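Side-chain contacts in 3-methyladenine dna-glycosylase (Archaeoglobus fulgidus, PDB 2JHN), which belongs to the HhH-GPD superfamily of base excision DNA repair proteins and joins its helical part to a TATA-box-binding-protein-like domain: residues N196-E199 against L200-W203; V118-G121 against I122-I126; E264-R267 against E268-R272; E86-Y89 against R90-G94; G62-N66 against R67-A71. The protein carries 1 engineered substitution. One frame throughout, in Å; residues are numbered along the deposited sequence.

Contact 2 (118-126) is the buried one, lying on a helix wrapped by other helices, and its side chains are largely apolar. The other four are only partly buried. Contacts 1 and 2 touch where the 3-10 segment 197-202 meets the start of helix 118-127. Contacts 3 and 4 touch as well, Arg272, just past helix 259-270, bridging to Glu87 while Phe91 packs on the backbone of Arg269 and Phe270. Contact 5 stands apart, about 23 Å between centres from contact 1, where strand 57-62 runs on toward helix 69-80. Backbone bonds span three residues in contacts 1 and 5 and four in contacts 2 and 4, while contact 3 widens to five at its end.

Contact 1: N196-E199 against L200-W203; sequences NLEE and LKEW
A short 3-10 helix, residues 197-202, forms this contact in the connection between helices 182-192 and 205-213, within the HhH-GPD part of the chain. Its mark is the three-residue step of its backbone bonds: Leu200 N reaches Leu197 O at 3.0 Å, Glu202 N reaches Glu199 O at 2.9 Å, and Lys201 N makes a weak bond to Glu198 O at 3.3 Å. In the first two the donor sits well above the carbonyl plane, in keeping with the tighter winding of a 3-10 helix.

Toward the start of helix 118-127, Glu198 and Lys201 run alongside each other in the same direction. With CG anti to the backbone N (chi1 -167°) and a bend at chi2, Glu198 brings OE2 within 3.6 Å of Lys201 CD. The charged ends stay 4.5 Å apart, OE2 to NZ, and a water joins them, donating a hydrogen bond to Glu198 OE2 and accepting one from Lys201 NZ. Each side chain has a stronger partner elsewhere: Glu198 OE1 accepts from Val118 N, and Lys201 NZ forms a salt bridge to Glu78 of helix 69-80, tying the turn to the TATA-box-binding-protein-like domain.

Facing inward, Leu200 packs on helix 205-213. Its CD1 sits over one face of the Trp203 indole, offset toward the rim, while Trp203 CD1 lies 3.3 Å from Glu199 O.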
# COMPACT_ATOMS: atom_id res chain seq x y z
N ASN A 196 -6.87 19.78 -1.43
CA ASN A 196 -7.70 18.84 -2.19
C ASN A 196 -6.95 17.60 -2.70
O ASN A 196 -7.27 17.02 -3.73
CB ASN A 196 -8.43 19.56 -3.34
CG ASN A 196 -9.25 20.76 -2.84
OD1 ASN A 196 -10.08 20.62 -1.95
ND2 ASN A 196 -9.03 21.93 -3.43
N LEU A 197 -5.90 17.23 -1.97
CA LEU A 197 -5.03 16.15 -2.43
C LEU A 197 -5.74 14.79 -2.58
O LEU A 197 -5.45 14.02 -3.51
CB LEU A 197 -3.78 16.11 -1.52
CG LEU A 197 -2.51 15.39 -1.90
CD1 LEU A 197 -1.95 15.82 -3.26
CD2 LEU A 197 -1.52 15.63 -0.77
N GLU A 198 -6.74 14.50 -1.74
CA GLU A 198 -7.44 13.22 -1.88
C GLU A 198 -8.11 13.09 -3.26
O GLU A 198 -8.33 11.99 -3.75
CB GLU A 198 -8.45 13.01 -0.75
CG GLU A 198 -9.00 11.57 -0.64
CD GLU A 198 -7.94 10.51 -0.25
OE1 GLU A 198 -6.85 10.87 0.27
OE2 GLU A 198 -8.24 9.30 -0.47
N GLU A 199 -8.43 14.23 -3.89
CA GLU A 199 -9.05 14.18 -5.23
C GLU A 199 -8.16 13.57 -6.32
O GLU A 199 -8.65 13.16 -7.38
CB GLU A 199 -9.55 15.58 -5.67
CG GLU A 199 -10.62 16.14 -4.74
CD GLU A 199 -11.04 17.57 -5.11
OE1 GLU A 199 -10.44 18.15 -6.03
OE2 GLU A 199 -11.94 18.12 -4.43
N LEU A 200 -6.85 13.49 -6.06
CA LEU A 200 -5.90 12.95 -7.04
C LEU A 200 -6.28 11.53 -7.45
O LEU A 200 -6.02 11.13 -8.58
CB LEU A 200 -4.46 12.99 -6.48
CG LEU A 200 -3.31 12.85 -7.47
CD1 LEU A 200 -3.27 14.01 -8.49
CD2 LEU A 200 -1.97 12.72 -6.71
N LYS A 201 -6.90 10.79 -6.53
CA LYS A 201 -7.41 9.44 -6.83
C LYS A 201 -8.34 9.36 -8.02
O LYS A 201 -8.39 8.34 -8.69
CB LYS A 201 -8.16 8.89 -5.63
CG LYS A 201 -7.29 8.19 -4.67
CD LYS A 201 -8.12 7.55 -3.59
CE LYS A 201 -8.21 6.07 -3.84
NZ LYS A 201 -9.07 5.50 -2.77
N GLU A 202 -9.10 10.42 -8.26
CA GLU A 202 -10.12 10.43 -9.31
C GLU A 202 -9.64 11.07 -10.60
O GLU A 202 -10.42 11.16 -11.56
CB GLU A 202 -11.32 11.23 -8.82
CG GLU A 202 -11.62 11.14 -7.36
CD GLU A 202 -12.67 10.11 -7.06
OE1 GLU A 202 -13.86 10.50 -6.97
OE2 GLU A 202 -12.32 8.92 -6.94
N TRP A 203 -8.39 11.56 -10.62
CA TRP A 203 -7.79 12.12 -11.83
C TRP A 203 -7.41 11.00 -12.78
O TRP A 203 -7.24 9.85 -12.37
CB TRP A 203 -6.51 12.90 -11.51
CG TRP A 203 -6.65 14.27 -10.89
CD1 TRP A 203 -7.64 14.73 -10.08
CD2 TRP A 203 -5.71 15.35 -11.02
NE1 TRP A 203 -7.39 16.03 -9.70
CE2 TRP A 203 -6.21 16.43 -10.27
CE3 TRP A 203 -4.50 15.50 -11.70
CZ2 TRP A 203 -5.52 17.66 -10.17
CZ3 TRP A 203 -3.83 16.72 -11.63
CH2 TRP A 203 -4.34 17.77 -10.85
O HOH W 1 -7.03 6.66 -0.68

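Contact 2: V118-G121 against I122-I126; sequences VFEG and IAKAI
Residues 118-126 are continuous alpha-helix, and the four bonds that pass from 118-121 to 122-125 are regular: Ile122 N to Val118 O, Ala123 N to Phe119 O, Lys124 N to Glu120 O and Ala125 N to Gly121 O all measure 2.9 to 3.0 Å. The last is the least straight, at 152°, but the turn is unbroken.

Side chains one turn apart meet along two flanks. On the apolar flank Val118 and Ile122 lie side by side, Val118 CG1 touching Ile122 CD1 at 3.7 Å. Ile122 CG1 is anti to its carbonyl carbon (chi1 -59°), which lays it back over the preceding turn, 3.4 Å from Val118 O. On the polar flank Glu120 and Lys124 also run in the same direction, with their methylene groups in contact at 3.9 Å, Glu120 CG to Lys124 CD. Glu120 OE2 and Lys124 NZ remain 4.2 Å apart, short of a salt bridge. A water lies between them, but so close to both that its placing is doubtful. The firm partners are outside the two segments: Glu120 OE1 pairs with Arg37 and accepts from Met116 N, and Lys124 NZ donates to the carbonyl of Thr26, a residue of a sodium site.

Around the helix, Phe119 fits against helices 164-177 and 182-192, Ile126 against 182-192, and Ile122 and Ala125 against Val226 of helix 220-229, while the Arg37 bridge reaches strand 34-41.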
# COMPACT_ATOMS: atom_id res chain seq x y z
N VAL A 118 -4.28 9.62 -0.05
CA VAL A 118 -3.30 10.01 -1.06
C VAL A 118 -2.05 10.62 -0.41
O VAL A 118 -0.91 10.31 -0.80
CB VAL A 118 -3.92 11.03 -2.06
CG1 VAL A 118 -2.84 11.63 -3.01
CG2 VAL A 118 -5.04 10.36 -2.84
N PHE A 119 -2.26 11.52 0.54
CA PHE A 119 -1.16 12.10 1.28
C PHE A 119 -0.23 11.05 1.90
O PHE A 119 0.98 11.12 1.71
CB PHE A 119 -1.62 13.06 2.40
CG PHE A 119 -0.48 13.69 3.12
CD1 PHE A 119 0.44 14.49 2.43
CD2 PHE A 119 -0.29 13.48 4.48
CE1 PHE A 119 1.51 15.08 3.07
CE2 PHE A 119 0.82 14.08 5.17
CZ PHE A 119 1.70 14.88 4.46
N GLU A 120 -0.80 10.06 2.58
CA GLU A 120 0.01 9.00 3.17
C GLU A 120 0.80 8.24 2.09
O GLU A 120 1.99 7.95 2.27
CB GLU A 120 -0.87 8.06 4.01
CG GLU A 120 -0.13 6.82 4.54
CD GLU A 120 -1.06 5.79 5.19
OE1 GLU A 120 -2.29 6.01 5.23
OE2 GLU A 120 -0.52 4.74 5.64
N GLY A 121 0.13 7.90 0.99
CA GLY A 121 0.79 7.18 -0.13
C GLY A 121 1.96 7.95 -0.72
O GLY A 121 3.03 7.38 -0.94
N ILE A 122 1.78 9.26 -0.97
CA ILE A 122 2.89 10.07 -1.48
C ILE A 122 4.06 10.16 -0.49
O ILE A 122 5.21 9.94 -0.86
CB ILE A 122 2.45 11.50 -1.96
CG1 ILE A 122 1.41 11.40 -3.08
CG2 ILE A 122 3.70 12.30 -2.44
CD1 ILE A 122 0.69 12.73 -3.39
N ALA A 123 3.74 10.48 0.77
CA ALA A 123 4.75 10.63 1.81
C ALA A 123 5.57 9.34 1.92
O ALA A 123 6.82 9.36 1.90
CB ALA A 123 4.09 11.00 3.16
N LYS A 124 4.90 8.20 1.99
CA LYS A 124 5.63 6.94 2.13
C LYS A 124 6.47 6.61 0.88
O LYS A 124 7.60 6.09 1.01
CB LYS A 124 4.68 5.77 2.54
CG LYS A 124 4.09 5.93 3.95
CD LYS A 124 3.21 4.76 4.36
CE LYS A 124 3.80 4.05 5.58
NZ LYS A 124 3.15 2.71 5.96
N ALA A 125 5.97 6.95 -0.31
CA ALA A 125 6.74 6.71 -1.54
C ALA A 125 8.05 7.53 -1.54
O ALA A 125 9.10 7.04 -1.96
CB ALA A 125 5.88 7.00 -2.80
N ILE A 126 7.97 8.75 -1.04
CA ILE A 126 9.10 9.62 -0.91
C ILE A 126 10.10 9.08 0.12
O ILE A 126 11.31 9.01 -0.15
CB ILE A 126 8.66 11.05 -0.51
CG1 ILE A 126 7.93 11.74 -1.67
CG2 ILE A 126 9.90 11.90 -0.07
CD1 ILE A 126 7.19 13.01 -1.23
O HOH W 2 0.69 2.71 5.03

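Contact 3: E264-R267 against E268-R272; sequences EIAR and ERFGR
Phe270 lies back over Ala266 on the preceding turn. Its CB is 3.4 Å from Ala266 O. CG, anti to the carbonyl carbon (chi1 -54°), lays the ring back against Ala266, where CD2 meets Ala266 CA at 3.5 Å and Ala266 CB at 3.6 Å. CE2 continues past the same methyl. At the tip, CZ touches Ile265 CG2 at 3.8 Å, the two side chains crossing at a slant.

This is the C-terminal end of helix 259-270 in the HhH-GPD part, and it closes with a wider pi-type turn. Ala266 O takes two donors, Phe270 N at 2.9 Å and Gly271 N at 3.2 Å, and Gly271 then leaves the helix with positive phi. The ring is held from beyond by Phe236, edge-to-face, and by Ile277 and Leu281 of helix 274-287.

Further round, Ile265 CD1 meets the edge of the Arg269 guanidinium, 3.7 Å from NE, while Arg269 NH1 goes on to a salt bridge with Asp95. Glu264 and Glu268 lie alongside with their carboxylates nearly perpendicular, OE2 to OE2 3.6 Å. That approach of like charges is probably eased by Lys261, which forms a salt bridge with Glu264 OE1.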
# COMPACT_ATOMS: atom_id res chain seq x y z
N GLU A 264 7.52 -4.15 -21.38
CA GLU A 264 7.07 -4.86 -22.56
C GLU A 264 6.33 -6.14 -22.14
O GLU A 264 5.22 -6.39 -22.62
CB GLU A 264 8.27 -5.15 -23.48
CG GLU A 264 7.99 -5.92 -24.76
CD GLU A 264 9.21 -6.68 -25.28
OE1 GLU A 264 10.34 -6.14 -25.23
OE2 GLU A 264 9.05 -7.84 -25.72
N ILE A 265 6.93 -6.91 -21.23
CA ILE A 265 6.30 -8.08 -20.59
C ILE A 265 4.94 -7.76 -19.94
O ILE A 265 3.94 -8.47 -20.17
CB ILE A 265 7.25 -8.77 -19.55
CG1 ILE A 265 8.12 -9.81 -20.25
CG2 ILE A 265 6.44 -9.48 -18.42
CD1 ILE A 265 7.31 -10.89 -21.02
N ALA A 266 4.90 -6.71 -19.12
CA ALA A 266 3.63 -6.31 -18.49
C ALA A 266 2.55 -5.98 -19.52
O ALA A 266 1.39 -6.39 -19.36
CB ALA A 266 3.86 -5.12 -17.55
N ARG A 267 2.92 -5.27 -20.59
CA ARG A 267 1.98 -4.97 -21.66
C ARG A 267 1.45 -6.25 -22.29
O ARG A 267 0.25 -6.39 -22.48
CB ARG A 267 2.62 -4.09 -22.73
CG ARG A 267 2.46 -2.61 -22.53
CD ARG A 267 2.86 -1.80 -23.78
NE ARG A 267 4.18 -2.17 -24.30
CZ ARG A 267 5.34 -1.66 -23.89
NH1 ARG A 267 5.40 -0.73 -22.95
NH2 ARG A 267 6.47 -2.09 -24.45
N GLU A 268 2.36 -7.18 -22.58
CA GLU A 268 2.01 -8.42 -23.28
C GLU A 268 1.26 -9.44 -22.41
O GLU A 268 0.34 -10.12 -22.90
CB GLU A 268 3.26 -9.06 -23.92
CG GLU A 268 3.93 -8.19 -25.00
CD GLU A 268 5.29 -8.72 -25.49
OE1 GLU A 268 5.99 -9.41 -24.73
OE2 GLU A 268 5.66 -8.42 -26.65
N ARG A 269 1.64 -9.55 -21.14
CA ARG A 269 1.16 -10.63 -20.29
C ARG A 269 0.24 -10.24 -19.13
O ARG A 269 -0.52 -11.09 -18.62
CB ARG A 269 2.37 -11.41 -19.73
CG ARG A 269 3.15 -12.12 -20.84
CD ARG A 269 4.26 -12.95 -20.29
NE ARG A 269 4.92 -13.76 -21.33
CZ ARG A 269 4.67 -15.05 -21.60
NH1 ARG A 269 3.75 -15.74 -20.93
NH2 ARG A 269 5.35 -15.65 -22.56
N PHE A 270 0.32 -8.98 -18.68
CA PHE A 270 -0.41 -8.59 -17.45
C PHE A 270 -1.71 -7.83 -17.72
O PHE A 270 -2.68 -7.95 -16.97
CB PHE A 270 0.47 -7.82 -16.46
CG PHE A 270 1.76 -8.50 -16.07
CD1 PHE A 270 1.99 -9.87 -16.28
CD2 PHE A 270 2.75 -7.76 -15.45
CE1 PHE A 270 3.22 -10.46 -15.90
CE2 PHE A 270 3.98 -8.33 -15.07
CZ PHE A 270 4.21 -9.70 -15.29
N GLY A 271 -1.71 -7.04 -18.81
CA GLY A 271 -2.90 -6.32 -19.27
C GLY A 271 -3.64 -5.59 -18.16
O GLY A 271 -3.00 -4.91 -17.35
N ARG A 272 -4.96 -5.76 -18.11
CA ARG A 272 -5.81 -4.98 -17.19
C ARG A 272 -5.54 -5.35 -15.72
O ARG A 272 -6.00 -4.68 -14.80
CB ARG A 272 -7.29 -5.15 -17.53
CG ARG A 272 -7.88 -6.55 -17.34
CD ARG A 272 -9.05 -6.77 -18.33
NE ARG A 272 -9.71 -8.06 -18.19
CZ ARG A 272 -9.35 -9.19 -18.81
NH1 ARG A 272 -8.30 -9.22 -19.62
NH2 ARG A 272 -10.05 -10.30 -18.58

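Contact 4: E86-Y89 against R90-G94; sequences EELY and RFMDG
Glu86 and Arg90, one turn apart on helix 86-93, are joined by a salt bridge of 2.7 Å from Glu86 OE2 to Arg90 NH2. A single nitrogen does the gripping. The carboxylate and guanidinium planes are 63° apart, so the two groups do not lie flat against each other side by side. Arg90 NH2 also falls only 2.9 Å from Glu86 CG, tighter than a relaxed contact, so the exact setting of the guanidinium is doubtful. The bend of Arg90 at chi3 (-65°) folds the group back over its own helix, with Glu86 O above the centre of one face. Its other terminal nitrogen, NH1, rests against Glu87 CG at 3.8 Å.

On the buried side Leu88 CD1 touches Met92 SD at 3.7 Å, the two side chains crossing at an angle, with Met92 CG packed over Leu88 O.

Behind these pairs stands an ordinary alpha-helical backbone: Arg90 N to Glu86 O, Phe91 N to Glu87 O, Met92 N to Leu88 O and, bent to 142°, Asp93 N to Tyr89 O. Asp93 OD1 bridges to Lys102, and Tyr89 OH accepts from Gly109 N.

The helix packs against two others. Leu88, Tyr89, Phe91 and Met92 pack on helix 274-287 and its approach, Met92 with Tyr280 and Phe91 with Ile277 and Phe273. Phe91 and Met92 also meet Leu98 of helix 96-104, while Glu87 OE2 reaches across to Arg272, just beyond helix 259-270.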
# COMPACT_ATOMS: atom_id res chain seq x y z
N GLU A 86 -12.31 -13.56 -8.85
CA GLU A 86 -12.60 -14.68 -9.77
C GLU A 86 -11.97 -14.46 -11.16
O GLU A 86 -11.27 -15.34 -11.67
CB GLU A 86 -14.11 -14.88 -9.89
CG GLU A 86 -14.53 -15.85 -10.98
CD GLU A 86 -14.43 -17.30 -10.56
OE1 GLU A 86 -13.99 -17.58 -9.41
OE2 GLU A 86 -14.79 -18.18 -11.39
N GLU A 87 -12.18 -13.25 -11.70
CA GLU A 87 -11.72 -12.90 -13.03
C GLU A 87 -10.20 -12.78 -13.10
O GLU A 87 -9.58 -13.21 -14.08
CB GLU A 87 -12.39 -11.61 -13.50
CG GLU A 87 -12.51 -11.53 -15.04
CD GLU A 87 -12.72 -10.11 -15.57
OE1 GLU A 87 -13.33 -9.27 -14.85
OE2 GLU A 87 -12.29 -9.84 -16.74
N LEU A 88 -9.61 -12.18 -12.06
CA LEU A 88 -8.15 -12.13 -11.95
C LEU A 88 -7.60 -13.54 -11.98
O LEU A 88 -6.64 -13.84 -12.69
CB LEU A 88 -7.73 -11.44 -10.63
CG LEU A 88 -6.26 -11.57 -10.20
CD1 LEU A 88 -5.31 -10.89 -11.15
CD2 LEU A 88 -6.04 -11.03 -8.75
N TYR A 89 -8.21 -14.41 -11.19
CA TYR A 89 -7.69 -15.77 -11.05
C TYR A 89 -7.79 -16.54 -12.37
O TYR A 89 -6.86 -17.25 -12.75
CB TYR A 89 -8.44 -16.50 -9.95
CG TYR A 89 -7.99 -16.19 -8.52
CD1 TYR A 89 -6.80 -15.49 -8.24
CD2 TYR A 89 -8.74 -16.65 -7.45
CE1 TYR A 89 -6.41 -15.26 -6.91
CE2 TYR A 89 -8.36 -16.42 -6.14
CZ TYR A 89 -7.20 -15.72 -5.87
OH TYR A 89 -6.86 -15.53 -4.56
N ARG A 90 -8.92 -16.39 -13.05
CA ARG A 90 -9.11 -16.96 -14.41
C ARG A 90 -7.99 -16.51 -15.36
O ARG A 90 -7.39 -17.32 -16.09
CB ARG A 90 -10.48 -16.54 -14.95
CG ARG A 90 -10.99 -17.33 -16.13
CD ARG A 90 -12.41 -16.90 -16.49
NE ARG A 90 -13.32 -17.23 -15.40
CZ ARG A 90 -14.06 -16.37 -14.70
NH1 ARG A 90 -14.04 -15.06 -14.97
NH2 ARG A 90 -14.85 -16.83 -13.74
N PHE A 91 -7.70 -15.21 -15.33
CA PHE A 91 -6.65 -14.60 -16.15
C PHE A 91 -5.25 -15.15 -15.80
O PHE A 91 -4.48 -15.51 -16.68
CB PHE A 91 -6.72 -13.07 -16.02
CG PHE A 91 -5.68 -12.33 -16.84
CD1 PHE A 91 -6.00 -11.86 -18.12
CD2 PHE A 91 -4.40 -12.13 -16.34
CE1 PHE A 91 -5.04 -11.17 -18.87
CE2 PHE A 91 -3.44 -11.46 -17.08
CZ PHE A 91 -3.77 -10.97 -18.36
N MET A 92 -4.92 -15.21 -14.51
CA MET A 92 -3.63 -15.74 -14.10
C MET A 92 -3.44 -17.21 -14.56
O MET A 92 -2.32 -17.61 -14.91
CB MET A 92 -3.46 -15.59 -12.58
CG MET A 92 -3.32 -14.11 -12.18
SD MET A 92 -3.18 -13.88 -10.40
CE MET A 92 -1.43 -14.16 -10.25
N ASP A 93 -4.54 -17.96 -14.60
CA ASP A 93 -4.52 -19.38 -14.95
C ASP A 93 -4.06 -19.58 -16.39
O ASP A 93 -3.48 -20.63 -16.74
CB ASP A 93 -5.92 -19.96 -14.78
CG ASP A 93 -6.17 -20.51 -13.40
OD1 ASP A 93 -5.20 -20.75 -12.64
OD2 ASP A 93 -7.35 -20.71 -13.07
N GLY A 94 -4.29 -18.55 -17.20
CA GLY A 94 -3.99 -18.57 -18.63
C GLY A 94 -2.54 -18.32 -18.97
O GLY A 94 -2.19 -18.22 -20.16

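Contact 5: G62-N66 against R67-A71; sequences GNFEN and REWEA
Glu65 and Glu68 are joined by two hydrogen bonds where strand 57-62 of the TATA-box-binding-protein-like domain leads into helix 69-80. The Glu68 side chain reaches back to the N-H three residues earlier, as in one half of a capping box: Glu65 N gives a nearly straight bond of 2.9 Å (172°) to Glu68 OE2. The second bond is between backbones, Glu68 N to Glu65 O at 2.9 Å. The Glu68 carboxylate uses the anti lone pair of OE2, the one away from its other oxygen. Trp69 N follows with a bond to Asn66 O at 3.2 Å, arriving well above the carbonyl plane. A water donates to the same Asn66 O and accepts from Glu70 N, bridging the turn to the helix backbone.

Apolar contact comes from Phe64. Its CG sits between the backbone N and the carbonyl carbon (chi1 53°), which turns the ring toward Trp69, and CE1 meets the edge of the indole at Trp69 CE3, 3.9 Å away. Trp2 of strand 2-5 stacks with both rings, binding the corner to the sheet.

Two exposed charged side chains, Glu65 and Arg67, run alongside each other. Arg67 lays one guanidinium face on Glu65 CB, but Glu65 OE1 stays 5.0 Å from Arg67 NH1.

Glu68 OE2 also receives a salt bridge from Arg44. An N-H and a guanidinium on one oxygen probably favour the ionised carboxylate and help to fix its rotation, pinning the helix start to strand 44-54.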
# COMPACT_ATOMS: atom_id res chain seq x y z
N GLY A 62 -15.10 -0.85 15.80
CA GLY A 62 -14.53 0.49 15.89
C GLY A 62 -15.49 1.43 16.59
O GLY A 62 -16.61 1.04 16.92
N ASN A 63 -15.06 2.68 16.78
CA ASN A 63 -15.85 3.65 17.54
C ASN A 63 -16.50 4.74 16.70
O ASN A 63 -16.95 5.76 17.24
CB ASN A 63 -15.03 4.23 18.69
CG ASN A 63 -13.90 5.12 18.23
OD1 ASN A 63 -13.63 5.22 17.02
ND2 ASN A 63 -13.24 5.78 19.18
N PHE A 64 -16.54 4.52 15.38
CA PHE A 64 -17.33 5.34 14.46
C PHE A 64 -18.84 5.08 14.63
O PHE A 64 -19.25 4.11 15.27
CB PHE A 64 -16.90 5.13 12.99
CG PHE A 64 -16.88 3.67 12.55
CD1 PHE A 64 -18.01 3.07 12.00
CD2 PHE A 64 -15.71 2.91 12.68
CE1 PHE A 64 -18.00 1.73 11.60
CE2 PHE A 64 -15.68 1.57 12.28
CZ PHE A 64 -16.82 0.98 11.74
N GLU A 65 -19.66 5.97 14.08
CA GLU A 65 -21.11 5.86 14.19
C GLU A 65 -21.66 4.87 13.17
O GLU A 65 -21.03 4.63 12.13
CB GLU A 65 -21.76 7.24 14.01
CG GLU A 65 -21.20 8.35 14.92
CD GLU A 65 -21.25 8.01 16.41
OE1 GLU A 65 -22.18 7.29 16.85
OE2 GLU A 65 -20.35 8.47 17.16
N ASN A 66 -22.82 4.29 13.46
CA ASN A 66 -23.47 3.33 12.57
C ASN A 66 -23.72 3.88 11.18
O ASN A 66 -23.62 3.16 10.19
CB ASN A 66 -24.81 2.87 13.15
CG ASN A 66 -24.69 2.34 14.55
OD1 ASN A 66 -23.65 1.77 14.91
ND2 ASN A 66 -25.73 2.51 15.35
N ARG A 67 -24.06 5.16 11.12
CA ARG A 67 -24.30 5.82 9.84
C ARG A 67 -23.01 6.05 9.02
O ARG A 67 -23.08 6.39 7.84
CB ARG A 67 -25.02 7.15 10.07
CG ARG A 67 -24.31 8.08 11.04
CD ARG A 67 -24.89 9.48 10.98
NE ARG A 67 -23.83 10.47 11.15
CZ ARG A 67 -23.41 10.93 12.32
NH1 ARG A 67 -23.96 10.51 13.46
NH2 ARG A 67 -22.43 11.82 12.35
N GLU A 68 -21.86 5.88 9.66
CA GLU A 68 -20.56 5.99 8.98
C GLU A 68 -20.06 4.64 8.44
O GLU A 68 -19.04 4.59 7.75
CB GLU A 68 -19.51 6.60 9.91
CG GLU A 68 -19.82 8.01 10.39
CD GLU A 68 -18.76 8.58 11.30
OE1 GLU A 68 -18.08 9.54 10.88
OE2 GLU A 68 -18.57 8.05 12.42
N TRP A 69 -20.80 3.56 8.73
CA TRP A 69 -20.40 2.20 8.32
C TRP A 69 -20.18 2.07 6.82
O TRP A 69 -19.17 1.51 6.40
CB TRP A 69 -21.41 1.13 8.80
CG TRP A 69 -21.19 -0.24 8.17
CD1 TRP A 69 -22.11 -0.97 7.48
CD2 TRP A 69 -19.97 -1.01 8.16
NE1 TRP A 69 -21.55 -2.16 7.06
CE2 TRP A 69 -20.24 -2.20 7.45
CE3 TRP A 69 -18.68 -0.81 8.67
CZ2 TRP A 69 -19.27 -3.20 7.25
CZ3 TRP A 69 -17.70 -1.81 8.47
CH2 TRP A 69 -18.01 -2.98 7.76
N GLU A 70 -21.11 2.57 6.00
CA GLU A 70 -20.98 2.44 4.55
C GLU A 70 -19.64 3.02 4.04
O GLU A 70 -18.97 2.40 3.20
CB GLU A 70 -22.17 3.10 3.84
CG GLU A 70 -22.62 2.37 2.58
CD GLU A 70 -23.13 0.97 2.88
OE1 GLU A 70 -23.97 0.81 3.80
OE2 GLU A 70 -22.69 0.01 2.20
N ALA A 71 -19.26 4.18 4.57
CA ALA A 71 -18.02 4.85 4.20
C ALA A 71 -16.81 4.03 4.67
O ALA A 71 -15.86 3.84 3.91
CB ALA A 71 -17.97 6.26 4.78
O HOH W 3 -23.67 3.54 7.05